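Local coordinates for ABC transporter binding protein AcbH (Actinoplanes, PDB 3OO8) that serves as the extracellular solute receptor of an ABC transporter and binds beta-D-galactopyranose with exclusive preference, at residues A[140-145]-A[260-265]; A[144-149]-A[278-283]. The protein carries 2 engineered substitutions. All blocks are in the same frame, centred on the assembly; numbering follows the deposited sequence.

Contact 1 of 2, residues A[140-145]-A[260-265]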
loop_
_atom_site.group_PDB
_atom_site.type_symbol
_atom_site.label_atom_id
_atom_site.label_comp_id
_atom_site.label_asym_id
_atom_site.label_seq_id
_atom_site.Cartn_x
_atom_site.Cartn_y
_atom_site.Cartn_z
ATOM N N TYR A 140 -1.372 4.676 3.214
ATOM C CA TYR A 140 -1.161 5.845 2.329
ATOM C C TYR A 140 -1.516 5.374 0.924
ATOM O O TYR A 140 -1.432 4.191 0.634
ATOM C CB TYR A 140 0.285 6.350 2.387
ATOM C CG TYR A 140 1.253 5.358 1.817
ATOM C CD1 TYR A 140 1.564 5.380 0.456
ATOM C CD2 TYR A 140 1.844 4.396 2.628
ATOM C CE1 TYR A 140 2.447 4.439 -0.070
ATOM C CE2 TYR A 140 2.717 3.469 2.100
ATOM C CZ TYR A 140 3.004 3.509 0.762
ATOM O OH TYR A 140 3.878 2.593 0.178
ATOM N N PRO A 141 -1.858 6.316 0.043
ATOM C CA PRO A 141 -2.394 5.940 -1.270
ATOM C C PRO A 141 -1.412 5.930 -2.435
ATOM O O PRO A 141 -0.402 6.634 -2.421
ATOM C CB PRO A 141 -3.429 7.039 -1.513
ATOM C CG PRO A 141 -2.722 8.281 -0.914
ATOM C CD PRO A 141 -2.038 7.755 0.341
ATOM N N TRP A 142 -1.742 5.097 -3.422
ATOM C CA TRP A 142 -1.070 5.073 -4.734
ATOM C C TRP A 142 -2.073 5.693 -5.699
ATOM O O TRP A 142 -3.079 5.083 -6.040
ATOM C CB TRP A 142 -0.744 3.635 -5.146
ATOM C CG TRP A 142 0.583 3.183 -4.629
ATOM C CD1 TRP A 142 0.946 2.948 -3.314
ATOM C CD2 TRP A 142 1.743 2.933 -5.421
ATOM N NE1 TRP A 142 2.273 2.545 -3.259
ATOM C CE2 TRP A 142 2.785 2.572 -4.534
ATOM C CE3 TRP A 142 1.999 2.981 -6.799
ATOM C CZ2 TRP A 142 4.059 2.214 -4.991
ATOM C CZ3 TRP A 142 3.298 2.656 -7.250
ATOM C CH2 TRP A 142 4.290 2.298 -6.346
ATOM N N VAL A 143 -1.744 6.899 -6.185
ATOM C CA VAL A 143 -2.696 7.732 -6.921
ATOM C C VAL A 143 -1.891 8.576 -7.922
ATOM O O VAL A 143 -0.676 8.494 -7.945
ATOM C CB VAL A 143 -3.464 8.708 -5.939
ATOM C CG1 VAL A 143 -4.523 7.936 -5.137
ATOM C CG2 VAL A 143 -2.521 9.353 -4.939
ATOM N N VAL A 144 -2.587 9.328 -8.778
ATOM C CA VAL A 144 -1.929 10.111 -9.856
ATOM C C VAL A 144 -1.785 11.560 -9.388
ATOM O O VAL A 144 -2.774 12.277 -9.161
ATOM C CB VAL A 144 -2.825 10.146 -11.134
ATOM C CG1 VAL A 144 -2.060 10.874 -12.234
ATOM C CG2 VAL A 144 -3.256 8.749 -11.615
ATOM N N PHE A 145 -0.540 12.015 -9.298
ATOM C CA PHE A 145 -0.237 13.376 -8.820
ATOM C C PHE A 145 -0.090 14.321 -9.987
ATOM O O PHE A 145 0.227 13.882 -11.073
ATOM C CB PHE A 145 1.070 13.340 -8.023
ATOM C CG PHE A 145 0.907 12.642 -6.714
ATOM C CD1 PHE A 145 0.522 13.353 -5.574
ATOM C CD2 PHE A 145 1.180 11.285 -6.623
ATOM C CE1 PHE A 145 0.314 12.716 -4.354
ATOM C CE2 PHE A 145 0.994 10.609 -5.388
ATOM C CZ PHE A 145 0.567 11.335 -4.259
ATOM N N MET A 260 2.126 12.012 -12.435
ATOM C CA MET A 260 2.964 10.878 -12.063
ATOM C C MET A 260 2.169 9.982 -11.109
ATOM O O MET A 260 1.568 10.478 -10.146
ATOM C CB MET A 260 4.241 11.306 -11.369
ATOM C CG MET A 260 5.066 10.097 -10.933
ATOM S SD MET A 260 6.695 10.681 -10.394
ATOM C CE MET A 260 7.471 9.130 -9.928
ATOM N N PHE A 261 2.128 8.687 -11.402
ATOM C CA PHE A 261 1.389 7.719 -10.558
ATOM C C PHE A 261 2.367 7.028 -9.629
ATOM O O PHE A 261 3.283 6.359 -10.087
ATOM C CB PHE A 261 0.670 6.655 -11.449
ATOM C CG PHE A 261 -0.061 5.583 -10.657
ATOM C CD1 PHE A 261 -1.271 5.895 -10.058
ATOM C CD2 PHE A 261 0.459 4.300 -10.537
ATOM C CE1 PHE A 261 -1.976 4.935 -9.354
ATOM C CE2 PHE A 261 -0.228 3.340 -9.799
ATOM C CZ PHE A 261 -1.458 3.685 -9.233
ATOM N N GLN A 262 2.213 7.215 -8.319
ATOM C CA GLN A 262 3.029 6.468 -7.355
ATOM C C GLN A 262 2.456 6.679 -5.943
ATOM O O GLN A 262 1.358 7.229 -5.798
ATOM C CB GLN A 262 4.525 6.849 -7.437
ATOM C CG GLN A 262 5.402 5.645 -7.674
ATOM C CD GLN A 262 6.870 5.961 -7.799
ATOM O OE1 GLN A 262 7.404 5.989 -8.909
ATOM N NE2 GLN A 262 7.530 6.174 -6.679
ATOM N N GLY A 263 3.170 6.223 -4.913
ATOM C CA GLY A 263 2.699 6.386 -3.530
ATOM C C GLY A 263 2.878 7.805 -3.019
ATOM O O GLY A 263 3.835 8.481 -3.412
ATOM N N SER A 264 1.970 8.290 -2.166
ATOM C CA SER A 264 2.141 9.679 -1.681
ATOM C C SER A 264 3.398 9.882 -0.824
ATOM O O SER A 264 3.992 10.971 -0.850
ATOM C CB SER A 264 0.930 10.132 -0.877
ATOM O OG SER A 264 0.920 9.378 0.306
ATOM N N ASN A 265 3.830 8.853 -0.107
ATOM C CA ASN A 265 5.040 8.946 0.712
ATOM C C ASN A 265 6.318 8.926 -0.129
ATOM O O ASN A 265 7.436 8.874 0.387
ATOM C CB ASN A 265 5.037 7.894 1.816
ATOM C CG ASN A 265 5.357 6.518 1.311
ATOM O OD1 ASN A 265 5.428 6.279 0.103
ATOM N ND2 ASN A 265 5.533 5.585 2.237
HETATM O O HOH W 1 7.058 3.354 0.848
#
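An antiparallel strand pair of this class 2 solute receptor brings Trp142, a residue that binds beta-D-galactose, against Gly263 on the opposite strand. The CA of Gly263 sits 3.8 Å from the centroid of the five-membered ring of Trp142, only 5° off the ring normal, a CH-pi contact. With CG anti to its carbonyl carbon (chi1 -88°), Trp142 lays its indole over the backbone of Gln262 and Gly263 and points its benzo edge at the face of Phe261 in an offset edge-to-face pair, Trp142 CE3 to Phe261 CE2 3.8 Å. Replacing this tryptophan by an alanine is likely to leave the Gln262-Gly263 peptide without its ring cover and Phe261 without its edge-on neighbour. Backbone bonds hold the register: Phe145 N reaches Met260 O at 2.7 Å, nearly straight, and Ser264 N meets Pro141 O at 2.9 Å as the chain enters helix 264-270. There the amide of Asn265 stacks over the Tyr140 ring, Asn265 ND2 3.5 Å from Tyr140 CE2, with planes 28° apart. Gln266 of that helix, another galactose-binding residue, accepts bonds from Gln262 NE2 and Gly263 N; Phe370 stacks on Trp142, and helix 245-253 packs against Phe145 and Met260.

Contact 2 of 2, residues A[144-149]-A[278-283]; sequences VFYNKS and DLDFFV
Strands 144-147 and 279-282 run antiparallel with their axes 4.5 Å apart at closest approach, and paired backbone bonds join Val144 to Phe282 and Tyr146 to Asp280. Beyond the last pair the ladder gives way to a helix start: Lys148 N donates to Asp278 O, and the carboxylate of Asp278 takes the backbone N and the hydroxyl of Ser149 in the first turn of helix 148-154. Asp278 OD1 receives Ser149 N at 2.7 Å and Asp278 OD2 receives Ser149 OG at 2.6 Å, each on the syn side, so two bonds fix the rotation of the carboxylate. The proximity of the helix N-terminus would probably favour its ionised form. On the face carrying Phe145, Phe281 and Leu279, Phe281 CB lies over the Phe145 ring, 4.1 Å from its centroid, while the Phe281 ring turns its edge toward that same ring, and Leu279 CG touches Phe145 CD1 at 3.9 Å. On the other face Val144 CB rests over the Phe282 ring, and Val144 CG1 meets Phe282 CZ at 3.5 Å. With CG between the backbone N and the carbonyl carbon (chi1 66°), the Tyr146 ring is brought alongside Asp280, ring and carboxylate planes 13° apart; its hydroxyl donates to a water that in turn donates to Phe281 O. Asp280 OD1 accepts from Phe281 N, whereas Lys148 NZ finds its partner in Pro277 O. Helix 264-270 packs on Phe145 and Leu279, helix 352-363 on Phe281, and Met259 of strand 257-261 touches Val144 and Phe282.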
loop_
_atom_site.group_PDB
_atom_site.type_symbol
_atom_site.label_atom_id
_atom_site.label_comp_id
_atom_site.label_asym_id
_atom_site.label_seq_id
_atom_site.Cartn_x
_atom_site.Cartn_y
_atom_site.Cartn_z
ATOM N N VAL A 144 -2.587 9.328 -8.778
ATOM C CA VAL A 144 -1.929 10.111 -9.856
ATOM C C VAL A 144 -1.785 11.560 -9.388
ATOM O O VAL A 144 -2.774 12.277 -9.161
ATOM C CB VAL A 144 -2.825 10.146 -11.134
ATOM C CG1 VAL A 144 -2.060 10.874 -12.234
ATOM C CG2 VAL A 144 -3.256 8.749 -11.615
ATOM N N PHE A 145 -0.540 12.015 -9.298
ATOM C CA PHE A 145 -0.237 13.376 -8.820
ATOM C C PHE A 145 -0.090 14.321 -9.987
ATOM O O PHE A 145 0.227 13.882 -11.073
ATOM C CB PHE A 145 1.070 13.340 -8.023
ATOM C CG PHE A 145 0.907 12.642 -6.714
ATOM C CD1 PHE A 145 0.522 13.353 -5.574
ATOM C CD2 PHE A 145 1.180 11.285 -6.623
ATOM C CE1 PHE A 145 0.314 12.716 -4.354
ATOM C CE2 PHE A 145 0.994 10.609 -5.388
ATOM C CZ PHE A 145 0.567 11.335 -4.259
ATOM N N TYR A 146 -0.433 15.580 -9.734
ATOM C CA TYR A 146 -0.309 16.638 -10.758
ATOM C C TYR A 146 -0.150 17.972 -10.049
ATOM O O TYR A 146 -0.284 18.073 -8.842
ATOM C CB TYR A 146 -1.557 16.667 -11.630
ATOM C CG TYR A 146 -2.830 17.068 -10.921
ATOM C CD1 TYR A 146 -3.316 18.363 -11.005
ATOM C CD2 TYR A 146 -3.543 16.144 -10.151
ATOM C CE1 TYR A 146 -4.492 18.727 -10.363
ATOM C CE2 TYR A 146 -4.723 16.493 -9.500
ATOM C CZ TYR A 146 -5.198 17.798 -9.615
ATOM O OH TYR A 146 -6.366 18.186 -8.999
ATOM N N ASN A 147 0.199 19.009 -10.815
ATOM C CA ASN A 147 0.304 20.360 -10.251
ATOM C C ASN A 147 -0.981 21.155 -10.568
ATOM O O ASN A 147 -1.366 21.296 -11.742
ATOM C CB ASN A 147 1.482 21.063 -10.944
ATOM C CG ASN A 147 2.805 20.417 -10.615
ATOM O OD1 ASN A 147 3.540 19.973 -11.502
ATOM N ND2 ASN A 147 3.105 20.340 -9.345
ATOM N N LYS A 148 -1.618 21.691 -9.532
ATOM C CA LYS A 148 -2.901 22.394 -9.697
ATOM C C LYS A 148 -2.779 23.599 -10.617
ATOM O O LYS A 148 -3.631 23.811 -11.491
ATOM C CB LYS A 148 -3.433 22.857 -8.352
ATOM C CG LYS A 148 -3.981 21.702 -7.520
ATOM C CD LYS A 148 -4.416 22.173 -6.133
ATOM C CE LYS A 148 -3.250 22.548 -5.280
ATOM N NZ LYS A 148 -3.695 22.761 -3.862
ATOM N N SER A 149 -1.721 24.375 -10.396
ATOM C CA SER A 149 -1.484 25.554 -11.234
ATOM C C SER A 149 -1.387 25.239 -12.735
ATOM O O SER A 149 -1.829 26.038 -13.585
ATOM C CB SER A 149 -0.247 26.308 -10.734
ATOM O OG SER A 149 0.947 25.594 -11.028
ATOM N N ASP A 278 1.169 23.315 -4.369
ATOM C CA ASP A 278 0.608 23.164 -5.707
ATOM C C ASP A 278 0.305 21.695 -6.038
ATOM O O ASP A 278 -0.284 21.400 -7.065
ATOM C CB ASP A 278 1.610 23.745 -6.729
ATOM C CG ASP A 278 0.984 24.088 -8.092
ATOM O OD1 ASP A 278 -0.219 24.421 -8.165
ATOM O OD2 ASP A 278 1.722 24.055 -9.110
ATOM N N LEU A 279 0.715 20.782 -5.175
ATOM C CA LEU A 279 0.543 19.355 -5.463
ATOM C C LEU A 279 -0.866 18.860 -5.104
ATOM O O LEU A 279 -1.386 19.189 -4.035
ATOM C CB LEU A 279 1.586 18.555 -4.674
ATOM C CG LEU A 279 1.642 17.061 -5.024
ATOM C CD1 LEU A 279 1.978 16.882 -6.488
ATOM C CD2 LEU A 279 2.677 16.391 -4.164
ATOM N N ASP A 280 -1.488 18.103 -6.007
ATOM C CA ASP A 280 -2.772 17.473 -5.723
ATOM C C ASP A 280 -2.722 16.097 -6.382
ATOM O O ASP A 280 -1.704 15.694 -6.990
ATOM C CB ASP A 280 -3.910 18.321 -6.319
ATOM C CG ASP A 280 -5.242 18.148 -5.607
ATOM O OD1 ASP A 280 -5.493 17.125 -4.947
ATOM O OD2 ASP A 280 -6.082 19.077 -5.725
ATOM N N PHE A 281 -3.808 15.347 -6.251
ATOM C CA PHE A 281 -3.862 14.057 -6.938
ATOM C C PHE A 281 -5.271 13.678 -7.272
ATOM O O PHE A 281 -6.229 14.291 -6.781
ATOM C CB PHE A 281 -3.239 12.921 -6.115
ATOM C CG PHE A 281 -3.964 12.611 -4.816
ATOM C CD1 PHE A 281 -5.029 11.719 -4.803
ATOM C CD2 PHE A 281 -3.494 13.126 -3.602
ATOM C CE1 PHE A 281 -5.677 11.386 -3.612
ATOM C CE2 PHE A 281 -4.122 12.793 -2.410
ATOM C CZ PHE A 281 -5.208 11.938 -2.399
ATOM N N PHE A 282 -5.391 12.740 -8.204
ATOM C CA PHE A 282 -6.678 12.102 -8.469
ATOM C C PHE A 282 -6.484 10.595 -8.484
ATOM O O PHE A 282 -5.383 10.114 -8.716
ATOM C CB PHE A 282 -7.375 12.643 -9.736
ATOM C CG PHE A 282 -6.551 12.528 -11.020
ATOM C CD1 PHE A 282 -6.533 11.327 -11.726
ATOM C CD2 PHE A 282 -5.832 13.604 -11.510
ATOM C CE1 PHE A 282 -5.827 11.190 -12.885
ATOM C CE2 PHE A 282 -5.100 13.464 -12.673
ATOM C CZ PHE A 282 -5.103 12.253 -13.368
ATOM N N VAL A 283 -7.535 9.831 -8.157
ATOM C CA VAL A 283 -7.389 8.385 -8.244
ATOM C C VAL A 283 -7.284 7.918 -9.694
ATOM O O VAL A 283 -7.808 8.548 -10.625
ATOM C CB VAL A 283 -8.519 7.640 -7.474
ATOM C CG1 VAL A 283 -8.575 8.189 -6.073
ATOM C CG2 VAL A 283 -9.895 7.790 -8.143
HETATM O O HOH W 2 -7.936 16.271 -7.768
#

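Overall arrangement
Contacts 1 and 2 illustrate how one long strand can serve two neighbours: strand 134-147 pairs antiparallel with strand 257-261 in contact 1 and with strand 279-282 in contact 2, within a single mixed sheet. Their centres lie 10 Å apart, and Val144 and Phe145 belong to both. Along the chain the common strand comes first, then a largely helical excursion, then segment 260-265, which leads into helix 264-270, and soon afterwards segment 278-283. Val143 ties the two together directly, its CG2 lying 3.4 Å from Phe281 CD1. Contact 1 includes a galactose-binding residue, whereas contact 2 continues the sheet away from the chain's centre, toward the start of helix 148-154.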